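Local coordinates for TonB-dependent siderophore receptor (PDB 5NEC), which probably binds ferric siderophores at the outer membrane of Pseudomonas aeruginosa and carries them inward with energy supplied through TonB, at residues A[66-71]-A[208-213]; A[121-126]-A[230-235]; A[328-333]-A[411-416]. All blocks are in the same frame, centred on the assembly; numbering follows the deposited sequence.

Interaction 1. Residues A[66-71]-A[208-213]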
loop_
_atom_site.group_PDB
_atom_site.type_symbol
_atom_site.label_atom_id
_atom_site.label_comp_id
_atom_site.label_asym_id
_atom_site.label_seq_id
_atom_site.Cartn_x
_atom_site.Cartn_y
_atom_site.Cartn_z
ATOM N N ALA A 66 12.146 -4.900 -9.509
ATOM C CA ALA A 66 11.815 -6.284 -9.113
ATOM C C ALA A 66 11.028 -6.358 -7.792
ATOM O O ALA A 66 11.198 -7.284 -7.014
ATOM C CB ALA A 66 13.065 -7.144 -9.057
ATOM N N ALA A 67 10.146 -5.384 -7.581
ATOM C CA ALA A 67 9.253 -5.342 -6.436
ATOM C C ALA A 67 8.383 -6.585 -6.389
ATOM O O ALA A 67 7.791 -6.949 -7.398
ATOM C CB ALA A 67 8.368 -4.103 -6.512
ATOM N N VAL A 68 8.312 -7.227 -5.223
ATOM C CA VAL A 68 7.466 -8.419 -5.031
ATOM C C VAL A 68 6.229 -8.124 -4.181
ATOM O O VAL A 68 5.473 -9.041 -3.860
ATOM C CB VAL A 68 8.268 -9.623 -4.455
ATOM C CG1 VAL A 68 9.380 -10.012 -5.413
ATOM C CG2 VAL A 68 8.845 -9.330 -3.075
ATOM N N SER A 69 6.030 -6.865 -3.805
ATOM C CA SER A 69 4.855 -6.477 -3.024
ATOM C C SER A 69 4.535 -5.010 -3.212
ATOM O O SER A 69 5.333 -4.255 -3.784
ATOM C CB SER A 69 5.062 -6.762 -1.536
ATOM O OG SER A 69 5.979 -5.846 -0.971
ATOM N N LEU A 70 3.363 -4.628 -2.718
ATOM C CA LEU A 70 2.880 -3.239 -2.755
ATOM C C LEU A 70 3.788 -2.295 -1.990
ATOM O O LEU A 70 4.094 -1.239 -2.490
ATOM C CB LEU A 70 1.440 -3.151 -2.208
ATOM C CG LEU A 70 0.773 -1.779 -2.138
ATOM C CD1 LEU A 70 0.684 -1.125 -3.508
ATOM C CD2 LEU A 70 -0.632 -1.916 -1.563
ATOM N N GLN A 71 4.225 -2.688 -0.793
ATOM C CA GLN A 71 5.160 -1.877 0.019
ATOM C C GLN A 71 6.526 -1.693 -0.634
ATOM O O GLN A 71 7.046 -0.585 -0.670
ATOM C CB GLN A 71 5.410 -2.502 1.380
ATOM C CG GLN A 71 4.191 -2.638 2.241
ATOM C CD GLN A 71 4.534 -3.053 3.653
ATOM O OE1 GLN A 71 5.656 -2.823 4.153
ATOM N NE2 GLN A 71 3.556 -3.665 4.324
ATOM N N VAL A 208 8.119 -16.505 3.901
ATOM C CA VAL A 208 6.865 -16.228 3.232
ATOM C C VAL A 208 6.630 -17.292 2.189
ATOM O O VAL A 208 7.573 -17.844 1.604
ATOM C CB VAL A 208 6.821 -14.816 2.602
ATOM C CG1 VAL A 208 6.962 -13.745 3.686
ATOM C CG2 VAL A 208 7.881 -14.636 1.505
ATOM N N SER A 209 5.361 -17.579 1.991
ATOM C CA SER A 209 4.920 -18.559 1.039
ATOM C C SER A 209 3.536 -18.137 0.548
ATOM O O SER A 209 2.634 -17.898 1.341
ATOM C CB SER A 209 4.868 -19.922 1.700
ATOM O OG SER A 209 4.608 -20.900 0.738
ATOM N N ARG A 210 3.373 -18.003 -0.755
ATOM C CA ARG A 210 2.070 -17.649 -1.299
ATOM C C ARG A 210 1.918 -18.052 -2.752
ATOM O O ARG A 210 2.892 -18.287 -3.466
ATOM C CB ARG A 210 1.796 -16.146 -1.144
ATOM C CG ARG A 210 2.784 -15.235 -1.854
ATOM C CD ARG A 210 2.523 -13.761 -1.525
ATOM N NE ARG A 210 3.492 -12.863 -2.151
ATOM C CZ ARG A 210 4.631 -12.418 -1.596
ATOM N NH1 ARG A 210 4.996 -12.786 -0.362
ATOM N NH2 ARG A 210 5.427 -11.590 -2.293
ATOM N N TRP A 211 0.669 -18.134 -3.174
ATOM C CA TRP A 211 0.364 -18.415 -4.549
ATOM C C TRP A 211 -0.947 -17.748 -4.909
ATOM O O TRP A 211 -1.778 -17.476 -4.048
ATOM C CB TRP A 211 0.345 -19.929 -4.807
ATOM C CG TRP A 211 -0.657 -20.639 -4.001
ATOM C CD1 TRP A 211 -0.486 -21.159 -2.752
ATOM C CD2 TRP A 211 -2.015 -20.895 -4.368
ATOM N NE1 TRP A 211 -1.662 -21.730 -2.315
ATOM C CE2 TRP A 211 -2.617 -21.583 -3.290
ATOM C CE3 TRP A 211 -2.782 -20.615 -5.511
ATOM C CZ2 TRP A 211 -3.956 -22.011 -3.318
ATOM C CZ3 TRP A 211 -4.111 -21.032 -5.543
ATOM C CH2 TRP A 211 -4.690 -21.715 -4.445
ATOM N N GLY A 212 -1.102 -17.480 -6.195
ATOM C CA GLY A 212 -2.234 -16.751 -6.691
ATOM C C GLY A 212 -2.664 -17.172 -8.081
ATOM O O GLY A 212 -1.862 -17.652 -8.895
ATOM N N VAL A 213 -3.955 -16.968 -8.328
ATOM C CA VAL A 213 -4.586 -17.250 -9.608
ATOM C C VAL A 213 -5.568 -16.120 -9.889
ATOM O O VAL A 213 -6.390 -15.800 -9.048
ATOM C CB VAL A 213 -5.289 -18.620 -9.625
ATOM C CG1 VAL A 213 -6.301 -18.744 -8.523
ATOM C CG2 VAL A 213 -5.958 -18.876 -10.971
#

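Interaction 2. Residues A[121-126]-A[230-235]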
loop_
_atom_site.group_PDB
_atom_site.type_symbol
_atom_site.label_atom_id
_atom_site.label_comp_id
_atom_site.label_asym_id
_atom_site.label_seq_id
_atom_site.Cartn_x
_atom_site.Cartn_y
_atom_site.Cartn_z
ATOM N N ILE A 121 1.799 -7.785 -6.078
ATOM C CA ILE A 121 1.744 -6.957 -7.300
ATOM C C ILE A 121 1.613 -7.732 -8.622
ATOM O O ILE A 121 1.460 -7.089 -9.653
ATOM C CB ILE A 121 2.932 -5.938 -7.401
ATOM C CG1 ILE A 121 4.316 -6.610 -7.309
ATOM C CG2 ILE A 121 2.823 -4.888 -6.316
ATOM C CD1 ILE A 121 4.714 -7.435 -8.516
ATOM N N PHE A 122 1.660 -9.076 -8.606
ATOM C CA PHE A 122 1.645 -9.883 -9.853
ATOM C C PHE A 122 0.463 -9.568 -10.774
ATOM O O PHE A 122 0.626 -9.604 -11.985
ATOM C CB PHE A 122 1.725 -11.414 -9.599
ATOM C CG PHE A 122 0.383 -12.082 -9.309
ATOM C CD1 PHE A 122 -0.238 -11.934 -8.065
ATOM C CD2 PHE A 122 -0.242 -12.871 -10.260
ATOM C CE1 PHE A 122 -1.455 -12.538 -7.785
ATOM C CE2 PHE A 122 -1.471 -13.476 -9.988
ATOM C CZ PHE A 122 -2.077 -13.320 -8.746
ATOM N N ASN A 123 -0.698 -9.223 -10.210
ATOM C CA ASN A 123 -1.883 -8.893 -11.011
ATOM C C ASN A 123 -2.082 -7.396 -11.299
ATOM O O ASN A 123 -3.142 -7.012 -11.786
ATOM C CB ASN A 123 -3.132 -9.459 -10.331
ATOM C CG ASN A 123 -4.303 -9.625 -11.294
ATOM O OD1 ASN A 123 -4.141 -10.102 -12.431
ATOM N ND2 ASN A 123 -5.490 -9.217 -10.846
ATOM N N LEU A 124 -1.077 -6.553 -11.045
ATOM C CA LEU A 124 -1.239 -5.098 -11.221
ATOM C C LEU A 124 -0.529 -4.535 -12.454
ATOM O O LEU A 124 0.562 -4.960 -12.814
ATOM C CB LEU A 124 -0.760 -4.348 -9.977
ATOM C CG LEU A 124 -1.426 -4.721 -8.646
ATOM C CD1 LEU A 124 -0.899 -3.836 -7.535
ATOM C CD2 LEU A 124 -2.944 -4.637 -8.729
ATOM N N GLU A 125 -1.176 -3.561 -13.079
ATOM C CA GLU A 125 -0.637 -2.809 -14.208
ATOM C C GLU A 125 0.166 -1.627 -13.681
ATOM O O GLU A 125 1.283 -1.368 -14.139
ATOM C CB GLU A 125 -1.795 -2.308 -15.085
ATOM C CG GLU A 125 -1.402 -1.782 -16.456
ATOM C CD GLU A 125 -0.922 -2.861 -17.420
ATOM O OE1 GLU A 125 -1.372 -4.039 -17.336
ATOM O OE2 GLU A 125 -0.096 -2.506 -18.289
ATOM N N GLN A 126 -0.419 -0.914 -12.717
ATOM C CA GLN A 126 0.190 0.275 -12.129
ATOM C C GLN A 126 -0.472 0.631 -10.790
ATOM O O GLN A 126 -1.561 0.152 -10.473
ATOM C CB GLN A 126 0.094 1.472 -13.094
ATOM C CG GLN A 126 -1.332 1.932 -13.345
ATOM C CD GLN A 126 -1.491 2.818 -14.577
ATOM O OE1 GLN A 126 -0.772 2.691 -15.578
ATOM N NE2 GLN A 126 -2.447 3.734 -14.501
ATOM N N SER A 230 -13.822 -10.793 -13.716
ATOM C CA SER A 230 -12.520 -11.106 -13.125
ATOM C C SER A 230 -12.679 -11.856 -11.829
ATOM O O SER A 230 -13.598 -11.602 -11.066
ATOM C CB SER A 230 -11.741 -9.829 -12.848
ATOM O OG SER A 230 -11.372 -9.247 -14.093
ATOM N N HIS A 231 -11.776 -12.784 -11.577
ATOM C CA HIS A 231 -11.633 -13.335 -10.266
ATOM C C HIS A 231 -10.176 -13.199 -9.842
ATOM O O HIS A 231 -9.274 -13.303 -10.678
ATOM C CB HIS A 231 -12.111 -14.786 -10.189
ATOM C CG HIS A 231 -12.294 -15.260 -8.782
ATOM N ND1 HIS A 231 -13.481 -15.106 -8.096
ATOM C CD2 HIS A 231 -11.415 -15.786 -7.896
ATOM C CE1 HIS A 231 -13.333 -15.556 -6.861
ATOM N NE2 HIS A 231 -12.086 -15.969 -6.715
ATOM N N TYR A 232 -9.971 -12.924 -8.546
ATOM C CA TYR A 232 -8.654 -12.795 -7.938
ATOM C C TYR A 232 -8.564 -13.690 -6.684
ATOM O O TYR A 232 -9.393 -13.619 -5.785
ATOM C CB TYR A 232 -8.379 -11.331 -7.567
ATOM C CG TYR A 232 -7.016 -11.120 -6.944
ATOM C CD1 TYR A 232 -5.888 -11.010 -7.732
ATOM C CD2 TYR A 232 -6.855 -11.046 -5.554
ATOM C CE1 TYR A 232 -4.636 -10.811 -7.175
ATOM C CE2 TYR A 232 -5.604 -10.856 -4.985
ATOM C CZ TYR A 232 -4.499 -10.731 -5.801
ATOM O OH TYR A 232 -3.242 -10.545 -5.276
ATOM N N HIS A 233 -7.540 -14.524 -6.628
ATOM C CA HIS A 233 -7.355 -15.429 -5.526
ATOM C C HIS A 233 -5.898 -15.416 -5.086
ATOM O O HIS A 233 -5.026 -15.644 -5.918
ATOM C CB HIS A 233 -7.743 -16.840 -5.926
ATOM C CG HIS A 233 -7.632 -17.822 -4.807
ATOM N ND1 HIS A 233 -8.612 -17.960 -3.852
ATOM C CD2 HIS A 233 -6.641 -18.673 -4.454
ATOM C CE1 HIS A 233 -8.239 -18.860 -2.961
ATOM N NE2 HIS A 233 -7.047 -19.307 -3.303
ATOM N N LEU A 234 -5.652 -15.149 -3.797
ATOM C CA LEU A 234 -4.321 -15.259 -3.203
ATOM C C LEU A 234 -4.405 -15.936 -1.839
ATOM O O LEU A 234 -5.245 -15.590 -1.009
ATOM C CB LEU A 234 -3.675 -13.875 -3.048
ATOM C CG LEU A 234 -2.178 -13.897 -2.663
ATOM C CD1 LEU A 234 -1.305 -14.176 -3.877
ATOM C CD2 LEU A 234 -1.772 -12.586 -2.031
ATOM N N GLU A 235 -3.501 -16.881 -1.617
ATOM C CA GLU A 235 -3.413 -17.649 -0.386
ATOM C C GLU A 235 -1.988 -17.539 0.119
ATOM O O GLU A 235 -1.057 -17.652 -0.673
ATOM C CB GLU A 235 -3.725 -19.105 -0.694
ATOM C CG GLU A 235 -4.109 -19.955 0.513
ATOM C CD GLU A 235 -5.111 -21.011 0.122
ATOM O OE1 GLU A 235 -6.188 -20.600 -0.405
ATOM O OE2 GLU A 235 -4.837 -22.218 0.315
HETATM O O HOH W 1 -1.459 -8.532 -7.348
#

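Interaction 3. Residues A[328-333]-A[411-416]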
loop_
_atom_site.group_PDB
_atom_site.type_symbol
_atom_site.label_atom_id
_atom_site.label_comp_id
_atom_site.label_asym_id
_atom_site.label_seq_id
_atom_site.Cartn_x
_atom_site.Cartn_y
_atom_site.Cartn_z
ATOM N N VAL A 328 13.939 -11.541 27.440
ATOM C CA VAL A 328 12.774 -11.107 26.650
ATOM C C VAL A 328 11.576 -12.012 26.929
ATOM O O VAL A 328 11.663 -13.219 26.711
ATOM C CB VAL A 328 13.089 -11.168 25.138
ATOM C CG1 VAL A 328 11.847 -10.881 24.307
ATOM C CG2 VAL A 328 14.220 -10.204 24.773
ATOM N N TRP A 329 10.462 -11.424 27.355
ATOM C CA TRP A 329 9.191 -12.151 27.420
ATOM C C TRP A 329 8.582 -12.283 26.004
ATOM O O TRP A 329 8.416 -11.281 25.303
ATOM C CB TRP A 329 8.226 -11.428 28.347
ATOM C CG TRP A 329 6.847 -11.950 28.358
ATOM C CD1 TRP A 329 6.470 -13.242 28.477
ATOM C CD2 TRP A 329 5.648 -11.179 28.269
ATOM N NE1 TRP A 329 5.087 -13.335 28.481
ATOM C CE2 TRP A 329 4.561 -12.078 28.345
ATOM C CE3 TRP A 329 5.384 -9.814 28.131
ATOM C CZ2 TRP A 329 3.229 -11.661 28.279
ATOM C CZ3 TRP A 329 4.052 -9.387 28.088
ATOM C CH2 TRP A 329 2.992 -10.322 28.161
ATOM N N ARG A 330 8.299 -13.513 25.588
ATOM C CA ARG A 330 7.646 -13.779 24.293
ATOM C C ARG A 330 6.145 -13.584 24.410
ATOM O O ARG A 330 5.381 -14.522 24.562
ATOM C CB ARG A 330 7.950 -15.177 23.792
ATOM C CG ARG A 330 9.378 -15.310 23.317
ATOM C CD ARG A 330 9.673 -16.770 23.054
ATOM N NE ARG A 330 10.931 -17.011 22.358
ATOM C CZ ARG A 330 11.724 -18.068 22.557
ATOM N NH1 ARG A 330 11.433 -18.989 23.474
ATOM N NH2 ARG A 330 12.848 -18.191 21.859
ATOM N N ARG A 331 5.740 -12.329 24.366
ATOM C CA ARG A 331 4.332 -12.007 24.374
ATOM C C ARG A 331 3.741 -12.432 23.023
ATOM O O ARG A 331 4.348 -12.317 21.937
ATOM C CB ARG A 331 4.071 -10.535 24.673
ATOM C CG ARG A 331 3.221 -9.752 23.712
ATOM C CD ARG A 331 1.725 -9.949 23.778
ATOM N NE ARG A 331 1.154 -8.617 23.559
ATOM C CZ ARG A 331 -0.083 -8.312 23.184
ATOM N NH1 ARG A 331 -1.016 -9.239 22.979
ATOM N NH2 ARG A 331 -0.382 -7.039 23.024
ATOM N N GLN A 332 2.526 -12.895 23.133
ATOM C CA GLN A 332 1.815 -13.541 22.083
ATOM C C GLN A 332 0.748 -12.560 21.649
ATOM O O GLN A 332 0.032 -12.016 22.472
ATOM C CB GLN A 332 1.247 -14.818 22.693
ATOM C CG GLN A 332 0.107 -15.441 21.988
ATOM C CD GLN A 332 -1.203 -14.732 22.173
ATOM O OE1 GLN A 332 -1.804 -14.347 21.178
ATOM N NE2 GLN A 332 -1.644 -14.527 23.404
ATOM N N ASN A 333 0.648 -12.305 20.356
ATOM C CA ASN A 333 -0.485 -11.554 19.838
ATOM C C ASN A 333 -1.099 -12.345 18.708
ATOM O O ASN A 333 -0.428 -13.176 18.076
ATOM C CB ASN A 333 -0.041 -10.185 19.355
ATOM C CG ASN A 333 -1.144 -9.134 19.458
ATOM O OD1 ASN A 333 -2.335 -9.440 19.598
ATOM N ND2 ASN A 333 -0.744 -7.880 19.404
ATOM N N PRO A 411 14.818 -19.705 18.384
ATOM C CA PRO A 411 13.450 -19.809 17.861
ATOM C C PRO A 411 12.838 -21.221 17.843
ATOM O O PRO A 411 11.614 -21.348 17.706
ATOM C CB PRO A 411 13.558 -19.273 16.437
ATOM C CG PRO A 411 14.894 -18.661 16.309
ATOM C CD PRO A 411 15.770 -19.174 17.399
ATOM N N HIS A 412 13.670 -22.252 17.962
ATOM C CA HIS A 412 13.201 -23.638 17.954
ATOM C C HIS A 412 12.772 -24.183 19.329
ATOM O O HIS A 412 12.323 -25.314 19.409
ATOM C CB HIS A 412 14.275 -24.546 17.375
ATOM C CG HIS A 412 14.740 -24.139 16.014
ATOM N ND1 HIS A 412 13.971 -24.306 14.878
ATOM C CD2 HIS A 412 15.899 -23.574 15.603
ATOM C CE1 HIS A 412 14.633 -23.860 13.828
ATOM N NE2 HIS A 412 15.800 -23.402 14.240
ATOM N N ASP A 413 12.889 -23.384 20.394
ATOM C CA ASP A 413 12.439 -23.784 21.718
ATOM C C ASP A 413 11.093 -24.490 21.605
ATOM O O ASP A 413 10.170 -23.957 20.962
ATOM C CB ASP A 413 12.251 -22.563 22.625
ATOM C CG ASP A 413 13.562 -22.022 23.193
ATOM O OD1 ASP A 413 14.574 -22.756 23.226
ATOM O OD2 ASP A 413 13.574 -20.837 23.614
ATOM N N PRO A 414 10.952 -25.674 22.246
ATOM C CA PRO A 414 9.704 -26.462 22.211
ATOM C C PRO A 414 8.663 -25.932 23.197
ATOM O O PRO A 414 8.254 -26.630 24.154
ATOM C CB PRO A 414 10.179 -27.862 22.601
ATOM C CG PRO A 414 11.299 -27.604 23.554
ATOM C CD PRO A 414 11.971 -26.342 23.083
ATOM N N TRP A 415 8.250 -24.688 22.972
ATOM C CA TRP A 415 7.130 -24.090 23.704
ATOM C C TRP A 415 5.900 -25.016 23.591
ATOM O O TRP A 415 5.692 -25.648 22.570
ATOM C CB TRP A 415 6.853 -22.695 23.123
ATOM C CG TRP A 415 5.748 -21.966 23.768
ATOM C CD1 TRP A 415 5.835 -21.072 24.782
ATOM C CD2 TRP A 415 4.367 -22.049 23.424
ATOM N NE1 TRP A 415 4.590 -20.608 25.116
ATOM C CE2 TRP A 415 3.672 -21.188 24.285
ATOM C CE3 TRP A 415 3.650 -22.778 22.474
ATOM C CZ2 TRP A 415 2.293 -21.034 24.225
ATOM C CZ3 TRP A 415 2.292 -22.631 22.415
ATOM C CH2 TRP A 415 1.617 -21.768 23.285
ATOM N N ASN A 416 5.092 -25.118 24.632
ATOM C CA ASN A 416 3.933 -26.010 24.568
ATOM C C ASN A 416 2.802 -25.617 25.510
ATOM O O ASN A 416 2.225 -26.471 26.166
ATOM C CB ASN A 416 4.375 -27.455 24.836
ATOM C CG ASN A 416 3.305 -28.480 24.470
ATOM O OD1 ASN A 416 2.385 -28.215 23.681
ATOM N ND2 ASN A 416 3.423 -29.667 25.048
#

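Interaction 1. Residues A[66-71]-A[208-213]
Arg210 meets Val68 through one end of its guanidinium group: Arg210 NH2 lies 3.0 Å from the backbone oxygen Val68 O, which sits at the edge of the guanidinium and near its plane. Arg210 NH2 is also the nearest atom of segment 208-213 to the valine side chain, 4.1 Å from Val68 CB. The two side chains cross at about a right angle, and the contact buries 70 Å² in all. The reach is made by the arginine: the CA atoms of Val68 and Arg210 stand 11.3 Å apart, and the extended chain from CG to NE spans the gap. The strongest partner of the charge is Glu120, whose OE1 forms a salt bridge with Arg210 NE and so helps fix the rotation of the group. On the plug side, Val68 N is hydrogen-bonded to Asp72 OD2, and Ser69, the N-cap of helix 70-74, hydrogen-bonds through OG to Asp72 N. Ala66, with its positive phi of 54°, closes helix 59-64 in a Schellman motif. The contact therefore joins the link between two short plug helices to barrel strand 206-219, which runs between strands 187-200 and 225-238, while Arg173 of strand 172-182 touches both Val68 and Arg210.

Interaction 2. Residues A[121-126]-A[230-235]
A type I beta turn of the plug, Ile121 to Leu124, closed by the backbone bond Leu124 N to Ile121 O, packs here against strand 225-238 of the barrel, part of the plug-in-barrel fold of TonB-dependent receptors. Its two central residues, Phe122 and Asn123, both meet Tyr232. The Phe122 and Tyr232 rings are nearly parallel, with planes 29° apart, yet the centroid separation of 5.8 Å shows that they are slid past each other and barely overlap. The ring contact is made by Phe122 CE1, 3.7 Å from Tyr232 CE1 and equally near Tyr232 OH, with Phe122 CZ a little farther from Tyr232 CE1. Asn123 runs alongside the tyrosine in the opposite direction, its amide plane 26° from the ring plane, and Asn123 ND2 comes to 3.6 Å from Tyr232 CD1 while its CB packs on CE1. With CG anti to the backbone N (chi1 -179°), Tyr232 extends its phenol to the turn. Leu234, two residues along the strand, adds its CD1 at 4.2 Å from Phe122 CE1. Asn123 CB also lies over the centre of one face of the Phe122 ring, so the turn packs on itself as well as on the wall. Leu194 of strand 187-200 touches both Phe122 and Leu234, and Asn192 touches Phe122 and Asn123. No direct hydrogen bond joins the two segments. A water accepts from Asn123 N at 3.0 Å and makes a weak bond of 3.4 Å to Tyr232 OH. The chemistry is thus mainly apolar and aromatic packing over 166 Å², with a single water as a tenuous polar link; between these two segments the contact rests on van der Waals fit, without a salt bridge.

Interaction 3. Residues A[328-333]-A[411-416]
The guanidinium of Arg330 is met at its edge by the carboxylate of Asp413, with OD2 almost in the guanidinium plane for both of its bonds, while Pro411 is a loose packing neighbour, its N placed obliquely to the group. The carboxylate is turned steeply against the guanidinium, the planes being 70° apart. The twist accompanies an end-on grip in which NH1 and NH2 share one oxygen. Arg330 NH1 donates to the anti lone pair of Asp413 OD2 at 2.8 Å with an angle of 161°; Arg330 NH2 reaches Asp413 OD2 from above the carboxylate plane at 3.3 Å and 136°. By both length and angle, NH1 makes the stronger-looking bond. Arg330 CG is anti to the carbonyl carbon, and the chain runs extended from there to NE, bringing the charge to the loop between strands 403-405 and 419-421. Around the pair, Arg330 NE bonds to the backbone oxygen of Tyr269 and NH1 also to that of Tyr401, while NH2 makes a weak bond to Asn410 O; these acceptors restrict rotation of the guanidinium. Both Arg330 and Asp413 are buried. A salt bridge with added carbonyl acceptors compensates the buried arginine charge, would probably favour the ionised form of Asp413, and ties this loop to strand 327-354 electrostatically.

From the N terminus, the plug supplies 66-71 and then 121-126; after the rest of the plug the chain enters the barrel, where 208-213 closes interaction 1 and 230-235 closes interaction 2. Their segments alternate, so the two loops cross, and their barrel halves lie on successive strands, 206-219 and 225-238, paired through probable hydrogen bonds from Val213 N to His233 O and from Glu235 N to Trp211 O. With centres 10 Å apart, they tie two plug regions to one patch of barrel wall. Interaction 3 follows in series, closing a 78-residue separation within the barrel region; its centre is about 28 Å from that of interaction 1 and 35 Å from that of interaction 2, and it joins a strand to a loop, without the plug.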